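Local coordinates for DinB-like Protein (Bacillus cereus ATCC 10987, PDB 3DI5) that belongs to the metal-binding DinB family and holds a nickel ion, its biological role being unestablished, at residues M23-T28 with T80-Y85; L43-W48 with Y72-S77; V56-T61 with I120-L125. One frame throughout, in Å; residues are numbered along the deposited sequence.

In the fold
From the N terminus, helix 6-26 runs into residues 23-28, which contact 1 joins to residues 80-85 near the start of helix 78-99. Helix 43-58 lies within the loop this closes. Its first residues, 43-48, take part in contact 2, which folds the connection after the helix back so that residues 72-77 lie on them; contact 2 is therefore nested in contact 1, and Ala47 touches both Leu24 and Ile81. Contact 3 starts at the other end of helix 43-58 and reaches forward to residues 120-125 on helix 118-142. It crosses both other contacts along the chain and lies on the opposite side of the chain's centre, so together the three join all four helices.

Contact 1. Residues M23-T28 with T80-Y85; sequences MLDVLT and TIADGY
Leu24, near the end of helix 6-26, is the bump of this contact, and the hollow that takes it is formed by Ile81, Ala82 and Tyr85 along helix 78-99. Both helices belong to the four-helix bundle characteristic of the DinB family, and their backbones come close here: the CA atoms of Leu24 and Ala82 are only 5.0 Å apart. The small methyl of Ala82 permits this approach, with its CB 3.9 Å from Leu24 CB and 3.6 Å from the carbonyl oxygen Leu24 O.

Beyond that narrow point the leucine forks. Its CG lies anti to the carbonyl carbon (chi1 -75°) and the chain is then extended, which sends the two methyls to different neighbours. CD2 meets the branch methyl Ile81 CG2 at 3.9 Å, while CD1 is pushed in at the base of Tyr85. The leucine crosses both of these side chains at about a right angle. Ala47 of helix 43-58 touches both Leu24 and Ile81, so a third helix packs against the same apolar cluster. The Tyr85 hydroxyl is hydrogen-bonded to the side-chain oxygen OE1 of Gln129 on helix 118-142.

At the solvent side Asp25 leans over the alanine, and its OD1 lies 3.6 Å from Ala82 CB. That oxygen accepts a hydrogen bond from the side-chain amide of Gln21, whose NE2 also bonds to Ala82 O, a polar link between the helices beside the apolar one. The tightest approach of all is apolar, with Leu24 CD1 3.3 Å from Tyr85 CB and 3.5 Å from Tyr85 CG.

Contact 2. Residues L43-W48 with Y72-S77; sequences LGRVAW and YPVPTS
Pro75 stands on the indole of Trp48 with its CD-CG edge, the two side chains crossing at about a right angle. Its CD sits over the centre of one face, 3.4 Å from the centroid of the five-membered ring and 9° off the ring normal, an almost perpendicular CH-pi contact. Pro75 CG extends the cover over the six-membered ring, 3.8 Å from Trp48 CE2. The indole is brought beneath the proline by a first torsion that sets CG anti to the backbone N (chi1 -165°). At the edge of the same ring, in its plane, a water accepts a weak hydrogen bond from Trp48 NE1 and donates to Pro73 O, bridging helix and loop; NE1 also has a weak bond to Lys70 O.

In the four-helix bundle expected of a DinB protein, this is where the long connection between helices 43-58 and 78-99 returns over the first turns of helix 43-58. Val74 comes down on the helix with its two methyls spread. Val74 CG1 rests 3.4 Å from Gly44 O, directly on the helix backbone, and Val74 CG2 lies against the aliphatic part of Arg45, 4.0 Å from Arg45 CD.

Farther out, the arginine and Tyr72 cross at about a right angle. Tyr72 CD1 stands over the centre of one guanidinium face, 3.7 Å from Arg45 CZ, but the two planes are 54° apart, so the groups do not lie parallel. A salt bridge from Arg45 NH2 to Asp71, the residue just before Tyr72, also holds the guanidinium to the returning loop.

Contact 3. Residues V56-T61 with I120-L125; sequences VILSGT and IFLMTL
Phe121 has its CG anti to the carbonyl carbon (chi1 -76°), which swings the ring out from helix 118-142 toward residues 57-61. Thr61 meets it with a first torsion of 77° that turns OG1 back to its own chain and presents the methyl to the aromatic face. Thr61 CG2 lies 3.6 Å from the ring centroid and 24° off the normal, a CH-pi contact displaced toward the CD2 rim. At that rim Ile57 O approaches in the plane of the ring, 3.4 Å from Phe121 CD2. Phe111 meets the same aromatic group nearly perpendicular to it.

The threonine is held in this position from its polar side. Its OG1 donates to Leu58 O at 2.7 Å, in the carbonyl plane, and Thr61 N bonds to the same oxygen, so two donors grip one carbonyl; the hydroxyl also accepts from Leu63 N.

Helices 43-58 and 118-142 are two members of the DinB four-helix bundle, and they supply the nickel ligands, His49 from the first and His128 and His132 from the second. Ile57 reaches from helix 43-58 onto helix 118-142: its CG2 is 3.6 Å from Phe121 O and 4.0 Å from Leu125 CB, and its side chain also touches His128, so the apolar layer lies directly beside a metal ligand. On the inner side Leu58 divides its two methyls, CD2 reaching Leu122 CD2 at 4.0 Å and CD1 reaching Leu125 CD2 at 4.2 Å. Phe92 of helix 78-99 touches all three of these leucines.

Contact 1. Residues M23-T28 with T80-Y85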
# COMPACT_ATOMS: atom_id res chain seq x y z
N MSE A 23 3.67 8.80 7.15
CA MSE A 23 2.35 9.00 7.69
C MSE A 23 1.98 7.91 8.70
O MSE A 23 1.55 8.21 9.82
CB MSE A 23 1.34 9.13 6.57
CG MSE A 23 1.53 10.44 5.85
SE MSE A 23 0.14 10.56 4.63
CE MSE A 23 0.88 11.86 3.40
N LEU A 24 2.21 6.66 8.33
CA LEU A 24 1.97 5.53 9.23
C LEU A 24 2.75 5.66 10.50
O LEU A 24 2.26 5.26 11.55
CB LEU A 24 2.31 4.19 8.54
CG LEU A 24 1.27 3.71 7.50
CD1 LEU A 24 1.68 2.39 6.87
CD2 LEU A 24 -0.09 3.55 8.13
N ASP A 25 3.96 6.21 10.42
CA ASP A 25 4.83 6.35 11.58
C ASP A 25 4.32 7.39 12.60
O ASP A 25 4.70 7.34 13.76
CB ASP A 25 6.28 6.70 11.16
CG ASP A 25 7.05 5.49 10.58
OD1 ASP A 25 6.57 4.34 10.71
OD2 ASP A 25 8.14 5.68 9.99
N VAL A 26 3.46 8.30 12.15
CA VAL A 26 2.91 9.35 13.03
C VAL A 26 1.65 8.91 13.79
O VAL A 26 1.24 9.55 14.75
CB VAL A 26 2.56 10.60 12.19
CG1 VAL A 26 1.88 11.65 13.04
CG2 VAL A 26 3.81 11.17 11.54
N LEU A 27 1.04 7.81 13.34
CA LEU A 27 -0.27 7.39 13.86
C LEU A 27 -0.08 6.91 15.29
O LEU A 27 0.97 6.35 15.64
CB LEU A 27 -0.91 6.30 12.97
CG LEU A 27 -1.89 6.72 11.84
CD1 LEU A 27 -1.50 7.96 11.06
CD2 LEU A 27 -2.12 5.55 10.87
N THR A 28 -1.07 7.19 16.12
CA THR A 28 -1.10 6.74 17.50
C THR A 28 -2.23 5.73 17.60
O THR A 28 -3.09 5.67 16.71
CB THR A 28 -1.40 7.90 18.46
OG1 THR A 28 -2.69 8.45 18.15
CG2 THR A 28 -0.34 8.99 18.32
N THR A 80 2.04 -2.03 15.11
CA THR A 80 1.80 -3.19 14.24
C THR A 80 1.53 -2.79 12.81
O THR A 80 2.02 -3.44 11.89
CB THR A 80 0.67 -4.08 14.76
OG1 THR A 80 0.97 -4.49 16.09
CG2 THR A 80 0.52 -5.33 13.89
N ILE A 81 0.74 -1.74 12.61
CA ILE A 81 0.37 -1.30 11.27
C ILE A 81 1.56 -0.72 10.49
O ILE A 81 1.85 -1.14 9.37
CB ILE A 81 -0.81 -0.29 11.33
CG1 ILE A 81 -2.05 -0.95 11.99
CG2 ILE A 81 -1.14 0.27 9.91
CD1 ILE A 81 -3.28 -0.07 12.10
N ALA A 82 2.23 0.25 11.08
CA ALA A 82 3.39 0.88 10.47
C ALA A 82 4.52 -0.14 10.19
O ALA A 82 5.17 -0.09 9.13
CB ALA A 82 3.89 2.03 11.36
N ASP A 83 4.74 -1.06 11.13
CA ASP A 83 5.77 -2.08 10.97
C ASP A 83 5.38 -3.11 9.91
O ASP A 83 6.20 -3.47 9.07
CB ASP A 83 6.07 -2.78 12.29
CG ASP A 83 6.85 -1.88 13.24
OD1 ASP A 83 6.92 -0.64 13.00
OD2 ASP A 83 7.38 -2.39 14.25
N GLY A 84 4.13 -3.56 9.96
CA GLY A 84 3.53 -4.34 8.87
C GLY A 84 3.77 -3.76 7.48
O GLY A 84 4.20 -4.48 6.59
N TYR A 85 3.49 -2.48 7.29
CA TYR A 85 3.76 -1.83 6.00
C TYR A 85 5.25 -1.92 5.63
O TYR A 85 5.58 -2.24 4.50
CB TYR A 85 3.35 -0.37 6.03
CG TYR A 85 3.40 0.29 4.67
CD1 TYR A 85 2.43 0.05 3.71
CD2 TYR A 85 4.45 1.14 4.33
CE1 TYR A 85 2.48 0.66 2.48
CE2 TYR A 85 4.52 1.73 3.10
CZ TYR A 85 3.54 1.50 2.18
OH TYR A 85 3.61 2.11 0.96

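Contact 2. Residues L43-W48 with Y72-S77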
# COMPACT_ATOMS: atom_id res chain seq x y z
N LEU A 43 -9.77 5.24 10.72
CA LEU A 43 -8.40 5.47 10.24
C LEU A 43 -7.54 4.22 10.31
O LEU A 43 -6.75 3.97 9.40
CB LEU A 43 -7.77 6.62 11.05
CG LEU A 43 -6.31 7.02 10.82
CD1 LEU A 43 -5.95 7.10 9.35
CD2 LEU A 43 -6.07 8.37 11.57
N GLY A 44 -7.70 3.46 11.39
CA GLY A 44 -7.06 2.17 11.57
C GLY A 44 -7.37 1.21 10.44
O GLY A 44 -6.47 0.50 9.98
N ARG A 45 -8.62 1.19 9.98
CA ARG A 45 -9.00 0.31 8.86
C ARG A 45 -8.49 0.81 7.51
O ARG A 45 -8.04 0.02 6.70
CB ARG A 45 -10.51 0.08 8.77
CG ARG A 45 -10.83 -0.99 7.72
CD ARG A 45 -11.96 -1.95 8.11
NE ARG A 45 -12.00 -3.11 7.21
CZ ARG A 45 -13.08 -3.84 6.97
NH1 ARG A 45 -14.26 -3.54 7.51
NH2 ARG A 45 -12.99 -4.88 6.15
N VAL A 46 -8.59 2.11 7.25
CA VAL A 46 -7.94 2.70 6.09
C VAL A 46 -6.47 2.31 6.02
O VAL A 46 -6.01 1.87 4.95
CB VAL A 46 -8.15 4.24 6.01
CG1 VAL A 46 -7.42 4.83 4.75
CG2 VAL A 46 -9.61 4.56 5.97
N ALA A 47 -5.75 2.38 7.14
CA ALA A 47 -4.30 2.13 7.18
C ALA A 47 -3.94 0.65 6.98
O ALA A 47 -2.99 0.31 6.28
CB ALA A 47 -3.72 2.63 8.51
N TRP A 48 -4.68 -0.22 7.64
CA TRP A 48 -4.47 -1.65 7.44
C TRP A 48 -4.87 -2.10 6.01
O TRP A 48 -4.29 -3.01 5.48
CB TRP A 48 -5.23 -2.43 8.50
CG TRP A 48 -4.85 -3.85 8.65
CD1 TRP A 48 -5.69 -4.91 8.58
CD2 TRP A 48 -3.55 -4.38 8.94
NE1 TRP A 48 -4.99 -6.08 8.81
CE2 TRP A 48 -3.68 -5.78 9.02
CE3 TRP A 48 -2.28 -3.81 9.13
CZ2 TRP A 48 -2.60 -6.62 9.29
CZ3 TRP A 48 -1.22 -4.63 9.39
CH2 TRP A 48 -1.37 -6.03 9.47
N TYR A 72 -9.47 -7.44 7.74
CA TYR A 72 -10.28 -7.56 8.95
C TYR A 72 -9.88 -8.86 9.62
O TYR A 72 -9.74 -9.88 8.95
CB TYR A 72 -11.79 -7.56 8.64
CG TYR A 72 -12.70 -7.19 9.84
CD1 TYR A 72 -13.03 -5.85 10.11
CD2 TYR A 72 -13.21 -8.17 10.68
CE1 TYR A 72 -13.86 -5.50 11.20
CE2 TYR A 72 -14.04 -7.85 11.76
CZ TYR A 72 -14.37 -6.51 12.02
OH TYR A 72 -15.19 -6.19 13.11
N PRO A 73 -9.65 -8.84 10.95
CA PRO A 73 -9.74 -7.72 11.86
C PRO A 73 -8.56 -6.76 11.71
O PRO A 73 -7.55 -7.09 11.08
CB PRO A 73 -9.74 -8.40 13.23
CG PRO A 73 -8.90 -9.56 13.03
CD PRO A 73 -9.18 -10.05 11.65
N VAL A 74 -8.71 -5.58 12.27
CA VAL A 74 -7.70 -4.54 12.17
C VAL A 74 -6.85 -4.59 13.44
O VAL A 74 -7.39 -4.69 14.55
CB VAL A 74 -8.36 -3.16 12.04
CG1 VAL A 74 -7.30 -2.06 11.98
CG2 VAL A 74 -9.28 -3.12 10.82
N PRO A 75 -5.52 -4.49 13.32
CA PRO A 75 -4.69 -4.38 14.53
C PRO A 75 -5.07 -3.21 15.43
O PRO A 75 -5.49 -2.16 14.94
CB PRO A 75 -3.29 -4.15 13.96
CG PRO A 75 -3.32 -4.82 12.67
CD PRO A 75 -4.67 -4.50 12.11
N THR A 76 -4.90 -3.38 16.74
CA THR A 76 -5.20 -2.30 17.69
C THR A 76 -4.00 -1.38 18.02
O THR A 76 -4.18 -0.32 18.63
CB THR A 76 -5.85 -2.82 18.98
OG1 THR A 76 -5.00 -3.77 19.63
CG2 THR A 76 -7.20 -3.46 18.64
N SER A 77 -2.80 -1.76 17.58
CA SER A 77 -1.61 -0.99 17.87
C SER A 77 -1.07 -0.39 16.61
O SER A 77 -0.90 -1.10 15.62
CB SER A 77 -0.54 -1.88 18.49
OG SER A 77 0.75 -1.39 18.17
O HOH W 1 -6.10 -9.16 9.29

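Contact 3. Residues V56-T61 with I120-L125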
# COMPACT_ATOMS: atom_id res chain seq x y z
N VAL A 56 -2.56 -8.21 -2.13
CA VAL A 56 -3.84 -8.49 -2.79
C VAL A 56 -3.81 -8.05 -4.25
O VAL A 56 -4.21 -8.79 -5.17
CB VAL A 56 -5.02 -7.85 -2.02
CG1 VAL A 56 -6.34 -7.95 -2.84
CG2 VAL A 56 -5.16 -8.50 -0.63
N ILE A 57 -3.31 -6.85 -4.49
CA ILE A 57 -3.20 -6.35 -5.84
C ILE A 57 -2.14 -7.17 -6.62
O ILE A 57 -2.32 -7.48 -7.78
CB ILE A 57 -2.94 -4.81 -5.85
CG1 ILE A 57 -4.23 -4.06 -5.48
CG2 ILE A 57 -2.35 -4.37 -7.18
CD1 ILE A 57 -4.06 -2.53 -5.37
N LEU A 58 -1.04 -7.58 -5.99
CA LEU A 58 -0.01 -8.25 -6.76
C LEU A 58 -0.24 -9.77 -6.95
O LEU A 58 0.53 -10.44 -7.69
CB LEU A 58 1.38 -7.92 -6.19
CG LEU A 58 1.68 -6.41 -6.24
CD1 LEU A 58 3.03 -6.13 -5.91
CD2 LEU A 58 1.39 -5.81 -7.62
N SER A 59 -1.29 -10.32 -6.34
CA SER A 59 -1.43 -11.79 -6.26
C SER A 59 -1.53 -12.45 -7.63
O SER A 59 -0.93 -13.49 -7.85
CB SER A 59 -2.62 -12.20 -5.38
OG SER A 59 -3.86 -11.83 -5.97
N GLY A 60 -2.27 -11.82 -8.54
CA GLY A 60 -2.48 -12.35 -9.88
C GLY A 60 -1.26 -12.29 -10.78
O GLY A 60 -1.25 -12.91 -11.84
N THR A 61 -0.24 -11.53 -10.39
CA THR A 61 1.03 -11.49 -11.13
C THR A 61 1.86 -12.76 -10.88
O THR A 61 2.78 -13.08 -11.64
CB THR A 61 1.91 -10.29 -10.74
OG1 THR A 61 2.53 -10.57 -9.48
CG2 THR A 61 1.12 -9.00 -10.66
N ILE A 120 0.47 -2.69 -15.41
CA ILE A 120 -0.81 -2.14 -15.02
C ILE A 120 -1.12 -2.58 -13.59
O ILE A 120 -1.60 -1.81 -12.76
CB ILE A 120 -1.92 -2.57 -15.99
CG1 ILE A 120 -1.66 -2.03 -17.41
CG2 ILE A 120 -3.27 -2.05 -15.54
CD1 ILE A 120 -1.63 -0.51 -17.54
N PHE A 121 -0.81 -3.82 -13.25
CA PHE A 121 -0.92 -4.21 -11.84
C PHE A 121 -0.23 -3.15 -10.99
O PHE A 121 -0.75 -2.71 -9.95
CB PHE A 121 -0.28 -5.55 -11.56
CG PHE A 121 -1.10 -6.72 -12.01
CD1 PHE A 121 -1.10 -7.13 -13.34
CD2 PHE A 121 -1.85 -7.43 -11.10
CE1 PHE A 121 -1.84 -8.21 -13.74
CE2 PHE A 121 -2.58 -8.52 -11.51
CZ PHE A 121 -2.60 -8.89 -12.84
N LEU A 122 0.98 -2.78 -11.43
CA LEU A 122 1.86 -1.95 -10.61
C LEU A 122 1.32 -0.52 -10.58
O LEU A 122 1.37 0.14 -9.56
CB LEU A 122 3.31 -1.96 -11.15
CG LEU A 122 4.13 -3.23 -10.94
CD1 LEU A 122 5.54 -3.03 -11.43
CD2 LEU A 122 4.13 -3.63 -9.52
N MSE A 123 0.80 -0.06 -11.71
CA MSE A 123 0.18 1.25 -11.79
C MSE A 123 -1.00 1.29 -10.83
O MSE A 123 -1.27 2.31 -10.20
CB MSE A 123 -0.32 1.51 -13.22
CG MSE A 123 -0.95 2.84 -13.44
SE MSE A 123 -2.10 2.83 -15.04
CE MSE A 123 -3.62 1.64 -14.38
N THR A 124 -1.71 0.17 -10.75
CA THR A 124 -2.93 0.07 -9.97
C THR A 124 -2.58 0.10 -8.48
O THR A 124 -3.27 0.74 -7.70
CB THR A 124 -3.79 -1.18 -10.40
OG1 THR A 124 -4.27 -0.98 -11.75
CG2 THR A 124 -5.00 -1.39 -9.45
N LEU A 125 -1.49 -0.57 -8.11
CA LEU A 125 -1.03 -0.55 -6.76
C LEU A 125 -0.78 0.88 -6.25
O LEU A 125 -1.18 1.22 -5.13
CB LEU A 125 0.27 -1.36 -6.64
CG LEU A 125 0.94 -1.52 -5.29
CD1 LEU A 125 0.14 -2.44 -4.37
CD2 LEU A 125 2.34 -2.04 -5.47